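PDB 2YIH: Cel44C from Paenibacillus polymyxa, which hydrolyses internal beta-1,4 linkages of xyloglucan and cellulose-type glucans through this family 44 glycoside hydrolase part of a longer protein. Local coordinates for residues Asp260-Gln265 and Asp279-His284; Val283-Glu288 and Leu335-Arg340. The protein carries 8 engineered substitutions. One frame throughout, in Å; residues are numbered along the deposited sequence.

Contact 1: residues Asp260-Gln265 and Asp279-His284; sequences DYYLDQ and DVFDVH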
ATOM      1  N   ASP A 260      -7.387  14.928 -10.370  1.00 10.13           N
ATOM      2  CA  ASP A 260      -7.138  16.378 -10.345  1.00 10.85           C
ATOM      3  C   ASP A 260      -8.241  17.158  -9.654  1.00 10.19           C
ATOM      4  O   ASP A 260      -7.957  18.064  -8.855  1.00 10.99           O
ATOM      5  CB  ASP A 260      -6.980  16.912 -11.780  1.00 11.83           C
ATOM      6  CG  ASP A 260      -5.705  16.417 -12.441  1.00 12.72           C
ATOM      7  OD1 ASP A 260      -4.785  15.963 -11.727  1.00 14.06           O
ATOM      8  OD2 ASP A 260      -5.639  16.429 -13.684  1.00 15.10           O
ATOM      9  N   TYR A 261      -9.497  16.785  -9.932  1.00 10.47           N
ATOM     10  CA  TYR A 261     -10.640  17.444  -9.289  1.00 10.39           C
ATOM     11  C   TYR A 261     -10.531  17.319  -7.764  1.00 10.31           C
ATOM     12  O   TYR A 261     -10.728  18.284  -7.024  1.00  9.93           O
ATOM     13  CB  TYR A 261     -11.976  16.849  -9.799  1.00 10.30           C
ATOM     14  CG  TYR A 261     -13.202  17.272  -8.996  1.00 10.73           C
ATOM     15  CD1 TYR A 261     -13.908  18.431  -9.325  1.00 11.12           C
ATOM     16  CD2 TYR A 261     -13.690  16.488  -7.936  1.00 10.91           C
ATOM     17  CE1 TYR A 261     -15.038  18.815  -8.577  1.00 11.17           C
ATOM     18  CE2 TYR A 261     -14.815  16.865  -7.196  1.00 11.10           C
ATOM     19  CZ  TYR A 261     -15.481  18.029  -7.523  1.00 11.94           C
ATOM     20  OH  TYR A 261     -16.572  18.417  -6.805  1.00 12.02           O
ATOM     21  N   TYR A 262     -10.270  16.101  -7.306  1.00 10.21           N
ATOM     22  CA  TYR A 262     -10.176  15.845  -5.867  1.00  9.79           C
ATOM     23  C   TYR A 262      -9.044  16.647  -5.217  1.00  9.76           C
ATOM     24  O   TYR A 262      -9.236  17.290  -4.187  1.00 10.21           O
ATOM     25  CB  TYR A 262      -9.977  14.361  -5.616  1.00  9.06           C
ATOM     26  CG  TYR A 262      -9.890  13.955  -4.149  1.00  8.58           C
ATOM     27  CD1 TYR A 262     -11.050  13.632  -3.414  1.00  8.38           C
ATOM     28  CD2 TYR A 262      -8.641  13.769  -3.540  1.00  8.49           C
ATOM     29  CE1 TYR A 262     -10.955  13.219  -2.098  1.00  8.22           C
ATOM     30  CE2 TYR A 262      -8.538  13.351  -2.251  1.00  8.40           C
ATOM     31  CZ  TYR A 262      -9.693  13.052  -1.543  1.00  8.18           C
ATOM     32  OH  TYR A 262      -9.571  12.580  -0.289  1.00  8.63           O
ATOM     33  N   LEU A 263      -7.870  16.617  -5.840  1.00  9.87           N
ATOM     34  CA  LEU A 263      -6.714  17.328  -5.302  1.00 10.44           C
ATOM     35  C   LEU A 263      -6.984  18.823  -5.210  1.00 10.84           C
ATOM     36  O   LEU A 263      -6.770  19.444  -4.163  1.00 10.76           O
ATOM     37  CB  LEU A 263      -5.466  17.048  -6.140  1.00 10.57           C
ATOM     38  CG  LEU A 263      -4.876  15.653  -5.962  1.00 10.97           C
ATOM     39  CD1 LEU A 263      -4.062  15.264  -7.181  1.00 11.12           C
ATOM     40  CD2 LEU A 263      -4.034  15.586  -4.693  1.00 11.13           C
ATOM     41  N   ASP A 264      -7.540  19.387  -6.282  1.00 11.50           N
ATOM     42  CA  ASP A 264      -7.804  20.821  -6.313  1.00 12.33           C
ATOM     43  C   ASP A 264      -8.893  21.189  -5.315  1.00 12.12           C
ATOM     44  O   ASP A 264      -8.797  22.198  -4.608  1.00 11.22           O
ATOM     45  CB  ASP A 264      -8.202  21.228  -7.749  1.00 13.77           C
ATOM     46  CG  ASP A 264      -8.235  22.736  -7.950  1.00 16.76           C
ATOM     47  OD1 ASP A 264      -7.410  23.442  -7.361  1.00 17.56           O
ATOM     48  OD2 ASP A 264      -9.053  23.193  -8.783  1.00 21.40           O
ATOM     49  N   GLN A 265      -9.943  20.364  -5.229  1.00 10.91           N
ATOM     50  CA  GLN A 265     -11.053  20.671  -4.313  1.00 11.38           C
ATOM     51  C   GLN A 265     -10.640  20.519  -2.857  1.00 11.04           C
ATOM     52  O   GLN A 265     -11.055  21.322  -2.015  1.00 10.64           O
ATOM     53  CB  GLN A 265     -12.295  19.795  -4.611  1.00 12.43           C
ATOM     54  CG  GLN A 265     -12.955  20.116  -5.984  1.00 14.64           C
ATOM     55  CD  GLN A 265     -13.437  21.565  -6.096  1.00 16.79           C
ATOM     56  OE1 GLN A 265     -13.079  22.301  -7.040  1.00 21.52           O
ATOM     57  NE2 GLN A 265     -14.139  22.009  -5.080  1.00 16.66           N
ATOM     58  N   ASP A 279      -3.369  14.880   3.597  1.00  7.79           N
ATOM     59  CA  ASP A 279      -1.932  14.738   3.712  1.00  7.83           C
ATOM     60  C   ASP A 279      -1.359  13.792   2.679  1.00  7.55           C
ATOM     61  O   ASP A 279      -0.238  13.996   2.210  1.00  8.01           O
ATOM     62  CB  ASP A 279      -1.567  14.264   5.119  1.00  8.11           C
ATOM     63  CG  ASP A 279      -1.869  15.316   6.139  1.00  8.75           C
ATOM     64  OD1 ASP A 279      -1.102  16.314   6.140  1.00  9.11           O
ATOM     65  OD2 ASP A 279      -2.913  15.203   6.822  1.00  8.64           O
ATOM     66  N   VAL A 280      -2.117  12.739   2.341  1.00  7.58           N
ATOM     67  CA  VAL A 280      -1.598  11.680   1.485  1.00  7.19           C
ATOM     68  C   VAL A 280      -2.675  11.280   0.493  1.00  7.55           C
ATOM     69  O   VAL A 280      -3.793  10.928   0.902  1.00  7.24           O
ATOM     70  CB  VAL A 280      -1.204  10.424   2.315  1.00  6.91           C
ATOM     71  CG1 VAL A 280      -0.547   9.352   1.429  1.00  6.87           C
ATOM     72  CG2 VAL A 280      -0.269  10.813   3.513  1.00  6.91           C
ATOM     73  N   PHE A 281      -2.322  11.324  -0.781  1.00  7.24           N
ATOM     74  CA  PHE A 281      -3.234  10.918  -1.839  1.00  7.47           C
ATOM     75  C   PHE A 281      -3.063   9.427  -1.984  1.00  7.70           C
ATOM     76  O   PHE A 281      -1.943   8.939  -2.181  1.00  7.39           O
ATOM     77  CB  PHE A 281      -2.931  11.652  -3.147  1.00  8.03           C
ATOM     78  CG  PHE A 281      -3.955  11.375  -4.227  1.00  8.04           C
ATOM     79  CD1 PHE A 281      -5.138  12.097  -4.272  1.00  8.00           C
ATOM     80  CD2 PHE A 281      -3.746  10.355  -5.156  1.00  8.11           C
ATOM     81  CE1 PHE A 281      -6.121  11.807  -5.254  1.00  8.33           C
ATOM     82  CE2 PHE A 281      -4.707  10.058  -6.134  1.00  8.25           C
ATOM     83  CZ  PHE A 281      -5.906  10.781  -6.165  1.00  8.26           C
ATOM     84  N   ASP A 282      -4.177   8.707  -1.799  1.00  7.56           N
ATOM     85  CA  ASP A 282      -4.201   7.284  -1.427  1.00  7.83           C
ATOM     86  C   ASP A 282      -4.946   6.534  -2.547  1.00  7.89           C
ATOM     87  O   ASP A 282      -6.107   6.841  -2.825  1.00  7.36           O
ATOM     88  CB  ASP A 282      -4.975   7.197  -0.104  1.00  8.23           C
ATOM     89  CG  ASP A 282      -5.104   5.774   0.447  1.00  8.58           C
ATOM     90  OD1 ASP A 282      -5.120   4.815  -0.348  1.00  9.52           O
ATOM     91  OD2 ASP A 282      -5.226   5.622   1.678  1.00  8.48           O
ATOM     92  N   VAL A 283      -4.236   5.655  -3.255  1.00  7.72           N
ATOM     93  CA  VAL A 283      -4.852   4.776  -4.271  1.00  8.26           C
ATOM     94  C   VAL A 283      -4.602   3.283  -4.000  1.00  7.83           C
ATOM     95  O   VAL A 283      -3.658   2.899  -3.299  1.00  7.81           O
ATOM     96  CB  VAL A 283      -4.332   5.109  -5.689  1.00  8.44           C
ATOM     97  CG1 VAL A 283      -4.673   6.548  -6.058  1.00  8.82           C
ATOM     98  CG2 VAL A 283      -2.831   4.858  -5.805  1.00  8.86           C
ATOM     99  N   HIS A 284      -5.489   2.450  -4.548  1.00  7.69           N
ATOM    100  CA  HIS A 284      -5.231   1.012  -4.692  1.00  7.70           C
ATOM    101  C   HIS A 284      -4.877   0.684  -6.149  1.00  7.73           C
ATOM    102  O   HIS A 284      -5.353   1.341  -7.072  1.00  8.09           O
ATOM    103  CB  HIS A 284      -6.480   0.242  -4.251  1.00  7.36           C
ATOM    104  CG  HIS A 284      -6.816   0.476  -2.808  1.00  7.44           C
ATOM    105  ND1 HIS A 284      -7.958  -0.013  -2.206  1.00  7.38           N
ATOM    106  CD2 HIS A 284      -6.109   1.101  -1.832  1.00  7.26           C
ATOM    107  CE1 HIS A 284      -7.952   0.321  -0.923  1.00  7.62           C
ATOM    108  NE2 HIS A 284      -6.836   0.993  -0.671  1.00  7.69           N
TER
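Phe281 sets the CD1-CE1 side of its ring against Tyr262 and Leu263, two neighbours on a helix, and these three buried side chains make up the contact. The Tyr262 ring brings CD2 to Phe281 CE1 at 3.6 Å, arriving at the edge of the phenylalanine near its plane. The two aromatic planes meet obliquely, at 66°, with the centroids of the Tyr262 and Phe281 rings 5.9 Å apart. From the helix's next residue Leu263 lies across Phe281 at about a right angle, with CD2 3.7 Å from CD1 of that ring and its CG 3.9 Å from the same atom. The CA atoms of Phe281 and Leu263, the nearest pair across the two segments, are 8.1 Å apart, and Phe281 spans that distance because its CG stands anti to the backbone N (chi1 -173°), which carries the ring outward from the strand. This is how a (beta/alpha)8 barrel, the fold of family 44 enzymes, clads its staves: helix 258-273 belongs to the beta-alpha-beta crossover from strand 227-233 to strand 280-285, and Pro231 of the former strand touches both Tyr262 and Phe281. Leu263 also touches Ser344 and Tyr348 of helix 337-348, which ties the contact to that neighbouring helix. The character changes round the helix. There Asp264 and Gln265 are partly exposed: Asp264 OD2 is hydrogen-bonded to Tyr255 OH, and in a separate aliphatic contact Gln265 lays CG over a face of Tyr261, one helical turn away. The partly exposed start of the strand segment is polar, Asp279 OD2 being held by a salt bridge to Lys220 NZ and by the backbone N of Val228.

Contact 2: residues Val283-Glu288 and Leu335-Arg340; sequences VHWYPE and LPILPR. With BGC (beta-D-glucopyranose), chain B.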
ATOM      1  N   VAL A 283      -4.236   5.655  -3.255  1.00  7.72           N
ATOM      2  CA  VAL A 283      -4.852   4.776  -4.271  1.00  8.26           C
ATOM      3  C   VAL A 283      -4.602   3.283  -4.000  1.00  7.83           C
ATOM      4  O   VAL A 283      -3.658   2.899  -3.299  1.00  7.81           O
ATOM      5  CB  VAL A 283      -4.332   5.109  -5.689  1.00  8.44           C
ATOM      6  CG1 VAL A 283      -4.673   6.548  -6.058  1.00  8.82           C
ATOM      7  CG2 VAL A 283      -2.831   4.858  -5.805  1.00  8.86           C
ATOM      8  N   HIS A 284      -5.489   2.450  -4.548  1.00  7.69           N
ATOM      9  CA  HIS A 284      -5.231   1.012  -4.692  1.00  7.70           C
ATOM     10  C   HIS A 284      -4.877   0.684  -6.149  1.00  7.73           C
ATOM     11  O   HIS A 284      -5.353   1.341  -7.072  1.00  8.09           O
ATOM     12  CB  HIS A 284      -6.480   0.242  -4.251  1.00  7.36           C
ATOM     13  CG  HIS A 284      -6.816   0.476  -2.808  1.00  7.44           C
ATOM     14  ND1 HIS A 284      -7.958  -0.013  -2.206  1.00  7.38           N
ATOM     15  CD2 HIS A 284      -6.109   1.101  -1.832  1.00  7.26           C
ATOM     16  CE1 HIS A 284      -7.952   0.321  -0.923  1.00  7.62           C
ATOM     17  NE2 HIS A 284      -6.836   0.993  -0.671  1.00  7.69           N
ATOM     18  N   TRP A 285      -4.076  -0.351  -6.332  1.00  8.00           N
ATOM     19  CA  TRP A 285      -3.603  -0.711  -7.672  1.00  8.34           C
ATOM     20  C   TRP A 285      -3.487  -2.226  -7.813  1.00  8.69           C
ATOM     21  O   TRP A 285      -2.532  -2.843  -7.314  1.00  8.75           O
ATOM     22  CB  TRP A 285      -2.254  -0.036  -7.919  1.00  8.64           C
ATOM     23  CG  TRP A 285      -1.655  -0.342  -9.272  1.00  9.35           C
ATOM     24  CD1 TRP A 285      -0.582  -1.138  -9.521  1.00  9.36           C
ATOM     25  CD2 TRP A 285      -2.023   0.245 -10.530  1.00  9.77           C
ATOM     26  NE1 TRP A 285      -0.285  -1.128 -10.877  1.00  9.58           N
ATOM     27  CE2 TRP A 285      -1.152  -0.287 -11.515  1.00  9.69           C
ATOM     28  CE3 TRP A 285      -3.018   1.155 -10.927  1.00 10.10           C
ATOM     29  CZ2 TRP A 285      -1.213   0.110 -12.873  1.00 10.33           C
ATOM     30  CZ3 TRP A 285      -3.083   1.538 -12.300  1.00 10.73           C
ATOM     31  CH2 TRP A 285      -2.213   0.989 -13.242  1.00  9.91           C
ATOM     32  N   TYR A 286      -4.486  -2.832  -8.459  1.00  8.70           N
ATOM     33  CA  TYR A 286      -4.407  -4.235  -8.807  1.00  9.65           C
ATOM     34  C   TYR A 286      -4.202  -4.288 -10.311  1.00  9.65           C
ATOM     35  O   TYR A 286      -5.093  -3.881 -11.082  1.00 10.09           O
ATOM     36  CB  TYR A 286      -5.698  -4.946  -8.399  1.00 10.49           C
ATOM     37  CG  TYR A 286      -5.946  -4.868  -6.917  1.00 11.24           C
ATOM     38  CD1 TYR A 286      -5.168  -5.608  -6.026  1.00 11.54           C
ATOM     39  CD2 TYR A 286      -6.896  -3.987  -6.396  1.00 12.11           C
ATOM     40  CE1 TYR A 286      -5.408  -5.553  -4.668  1.00 12.75           C
ATOM     41  CE2 TYR A 286      -7.129  -3.927  -5.023  1.00 13.26           C
ATOM     42  CZ  TYR A 286      -6.357  -4.722  -4.184  1.00 12.73           C
ATOM     43  OH  TYR A 286      -6.569  -4.697  -2.840  1.00 14.95           O
ATOM     44  N   PRO A 287      -3.013  -4.722 -10.745  1.00  9.74           N
ATOM     45  CA  PRO A 287      -2.711  -4.721 -12.187  1.00 10.02           C
ATOM     46  C   PRO A 287      -3.820  -5.384 -13.003  1.00 10.79           C
ATOM     47  O   PRO A 287      -4.357  -6.436 -12.592  1.00 10.38           O
ATOM     48  CB  PRO A 287      -1.392  -5.519 -12.268  1.00  9.86           C
ATOM     49  CG  PRO A 287      -0.689  -5.189 -10.949  1.00  9.51           C
ATOM     50  CD  PRO A 287      -1.839  -5.070  -9.913  1.00  9.43           C
ATOM     51  N   GLU A 288      -4.206  -4.739 -14.108  1.00 10.75           N
ATOM     52  CA  GLU A 288      -5.073  -5.353 -15.107  1.00 11.12           C
ATOM     53  C   GLU A 288      -4.261  -6.094 -16.164  1.00 11.43           C
ATOM     54  O   GLU A 288      -4.843  -6.681 -17.084  1.00 12.61           O
ATOM     55  CB  GLU A 288      -5.960  -4.298 -15.780  1.00 11.02           C
ATOM     56  CG  GLU A 288      -6.969  -3.650 -14.820  1.00 11.85           C
ATOM     57  CD  GLU A 288      -8.270  -4.443 -14.676  1.00 12.82           C
ATOM     58  OE1 GLU A 288      -8.332  -5.613 -15.109  1.00 13.49           O
ATOM     59  OE2 GLU A 288      -9.250  -3.883 -14.145  1.00 13.86           O
ATOM     60  N   LEU A 335      -0.260   6.385 -18.337  1.00 11.36           N
ATOM     61  CA  LEU A 335       0.815   5.471 -17.958  1.00 11.62           C
ATOM     62  C   LEU A 335       2.162   6.011 -18.432  1.00 12.45           C
ATOM     63  O   LEU A 335       2.242   6.678 -19.467  1.00 13.41           O
ATOM     64  CB  LEU A 335       0.568   4.072 -18.568  1.00 11.92           C
ATOM     65  CG  LEU A 335      -0.805   3.463 -18.242  1.00 11.24           C
ATOM     66  CD1 LEU A 335      -0.958   2.078 -18.943  1.00 11.94           C
ATOM     67  CD2 LEU A 335      -1.024   3.338 -16.711  1.00 11.31           C
ATOM     68  N   PRO A 336       3.239   5.714 -17.696  1.00 11.97           N
ATOM     69  CA  PRO A 336       3.282   4.936 -16.457  1.00 11.47           C
ATOM     70  C   PRO A 336       2.627   5.636 -15.296  1.00 10.82           C
ATOM     71  O   PRO A 336       2.596   6.867 -15.232  1.00 10.58           O
ATOM     72  CB  PRO A 336       4.781   4.768 -16.185  1.00 11.37           C
ATOM     73  CG  PRO A 336       5.442   5.932 -16.947  1.00 12.61           C
ATOM     74  CD  PRO A 336       4.567   6.169 -18.141  1.00 12.44           C
ATOM     75  N   ILE A 337       2.114   4.850 -14.356  1.00 10.59           N
ATOM     76  CA  ILE A 337       1.183   5.407 -13.404  1.00  9.91           C
ATOM     77  C   ILE A 337       1.805   6.240 -12.300  1.00  9.82           C
ATOM     78  O   ILE A 337       1.212   7.237 -11.873  1.00  9.79           O
ATOM     79  CB  ILE A 337       0.168   4.353 -12.875  1.00 10.08           C
ATOM     80  CG1 ILE A 337      -0.973   5.052 -12.122  1.00 10.07           C
ATOM     81  CG2 ILE A 337       0.861   3.290 -12.012  1.00  9.52           C
ATOM     82  CD1 ILE A 337      -1.968   5.792 -13.058  1.00 10.93           C
ATOM     83  N   LEU A 338       2.990   5.880 -11.806  1.00  9.81           N
ATOM     84  CA  LEU A 338       3.512   6.659 -10.681  1.00 10.56           C
ATOM     85  C   LEU A 338       3.915   8.080 -11.105  1.00 11.25           C
ATOM     86  O   LEU A 338       3.591   9.044 -10.429  1.00 11.54           O
ATOM     87  CB  LEU A 338       4.667   5.935  -9.973  1.00 10.71           C
ATOM     88  CG  LEU A 338       4.322   4.562  -9.357  1.00 11.07           C
ATOM     89  CD1 LEU A 338       5.601   3.942  -8.726  1.00 10.92           C
ATOM     90  CD2 LEU A 338       3.206   4.643  -8.305  1.00 11.41           C
ATOM     91  N   PRO A 339       4.585   8.221 -12.247  1.00 12.22           N
ATOM     92  CA  PRO A 339       4.931   9.606 -12.609  1.00 12.63           C
ATOM     93  C   PRO A 339       3.681  10.409 -12.932  1.00 12.78           C
ATOM     94  O   PRO A 339       3.591  11.612 -12.598  1.00 13.42           O
ATOM     95  CB  PRO A 339       5.781   9.423 -13.878  1.00 13.13           C
ATOM     96  CG  PRO A 339       6.448   8.090 -13.677  1.00 14.05           C
ATOM     97  CD  PRO A 339       5.338   7.236 -13.047  1.00 11.78           C
ATOM     98  N   ARG A 340       2.669   9.737 -13.462  1.00 12.08           N
ATOM     99  CA  ARG A 340       1.421  10.445 -13.764  1.00 12.00           C
ATOM    100  C   ARG A 340       0.686  10.943 -12.514  1.00 12.07           C
ATOM    101  O   ARG A 340       0.119  12.053 -12.496  1.00 11.90           O
ATOM    102  CB  ARG A 340       0.496   9.590 -14.626  1.00 12.80           C
ATOM    103  CG  ARG A 340      -0.713  10.348 -15.129  1.00 13.50           C
ATOM    104  CD  ARG A 340      -0.332  11.412 -16.172  1.00 13.97           C
ATOM    105  NE  ARG A 340      -1.495  12.206 -16.598  1.00 15.38           N
ATOM    106  CZ  ARG A 340      -2.031  13.186 -15.870  1.00 16.84           C
ATOM    107  NH1 ARG A 340      -1.526  13.491 -14.663  1.00 17.22           N
ATOM    108  NH2 ARG A 340      -3.084  13.866 -16.345  1.00 18.13           N
TER
HETATM  109  C2  BGC B   4     -11.978  -4.428 -11.854  1.00 24.49           C
HETATM  110  C3  BGC B   4     -12.328  -5.285 -10.642  1.00 24.81           C
HETATM  111  C4  BGC B   4     -13.251  -4.515  -9.668  1.00 23.48           C
HETATM  112  C5  BGC B   4     -14.438  -4.030 -10.504  1.00 23.18           C
HETATM  113  C6  BGC B   4     -15.504  -3.270  -9.722  1.00 23.96           C
HETATM  114  C1  BGC B   4     -13.217  -3.889 -12.535  1.00 23.66           C
HETATM  115  O2  BGC B   4     -11.237  -5.164 -12.840  1.00 26.09           O
HETATM  116  O3  BGC B   4     -11.106  -5.577  -9.973  1.00 25.97           O
HETATM  117  O4  BGC B   4     -13.614  -5.332  -8.524  1.00 23.34           O
HETATM  118  O5  BGC B   4     -14.001  -3.168 -11.571  1.00 22.80           O
HETATM  119  O6  BGC B   4     -16.606  -3.021 -10.596  1.00 26.30           O
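Trp285, toward the C-terminal side of barrel strand 280-285, and Ile337, in the first turn of a helix, have CA atoms 9.7 Å apart, a gap spanned by side chains alone. Ile337 lays its CG2 methyl over one face of the Trp285 indole, 4.0 Å from the centroid of the six-membered ring and 14° off its normal, a CH-pi contact. CG1 of Ile337 is 4.1 Å from CZ3 of Trp285, so both isoleucine branches rest against the benzo part. Trp285 presents this part by holding CG anti to its own N (chi1 179°). Leu335, before the cis peptide to Pro336, adds a looser touch, its CD2 4.4 Å from Trp285 CH2. In the (beta/alpha)8 barrel this packs strand 280-285 against the N-terminal end of helix 337-348, with Tyr239 touching both Trp285 and Ile337. With the indole of Trp285 cut back to an alanine, Ile337 CG2 would probably lose its aromatic face and a gap would open between strand and helix. From Tyr286 the chain lines the glycan pocket, and at Glu288 OE2 accepts a hydrogen bond from O2 of a glucose at 2.7 Å; Trp326 NE1 also hydrogen-bonds to Glu288 OE2.

Both contacts hang on strand 280-285 of the parallel eight-stranded barrel, their centres 14 Å apart and their segments sharing Val283 and His284. Along the chain come helix segment 260-265, then the strand, which passes from contact 1 directly into contact 2, and, after 46 further residues, segment 335-340. One strand is thus packed by the helix before it near its start and by helix 337-348, further along the chain, near its end, through Phe281 and Trp285 respectively. Contact 1 lies away from the glycan, whereas the strand's continuation in contact 2 supplies Tyr286 and Glu288 to the sugar-binding pocket, consistent with the placing of active sites at the C-terminal ends of barrel strands.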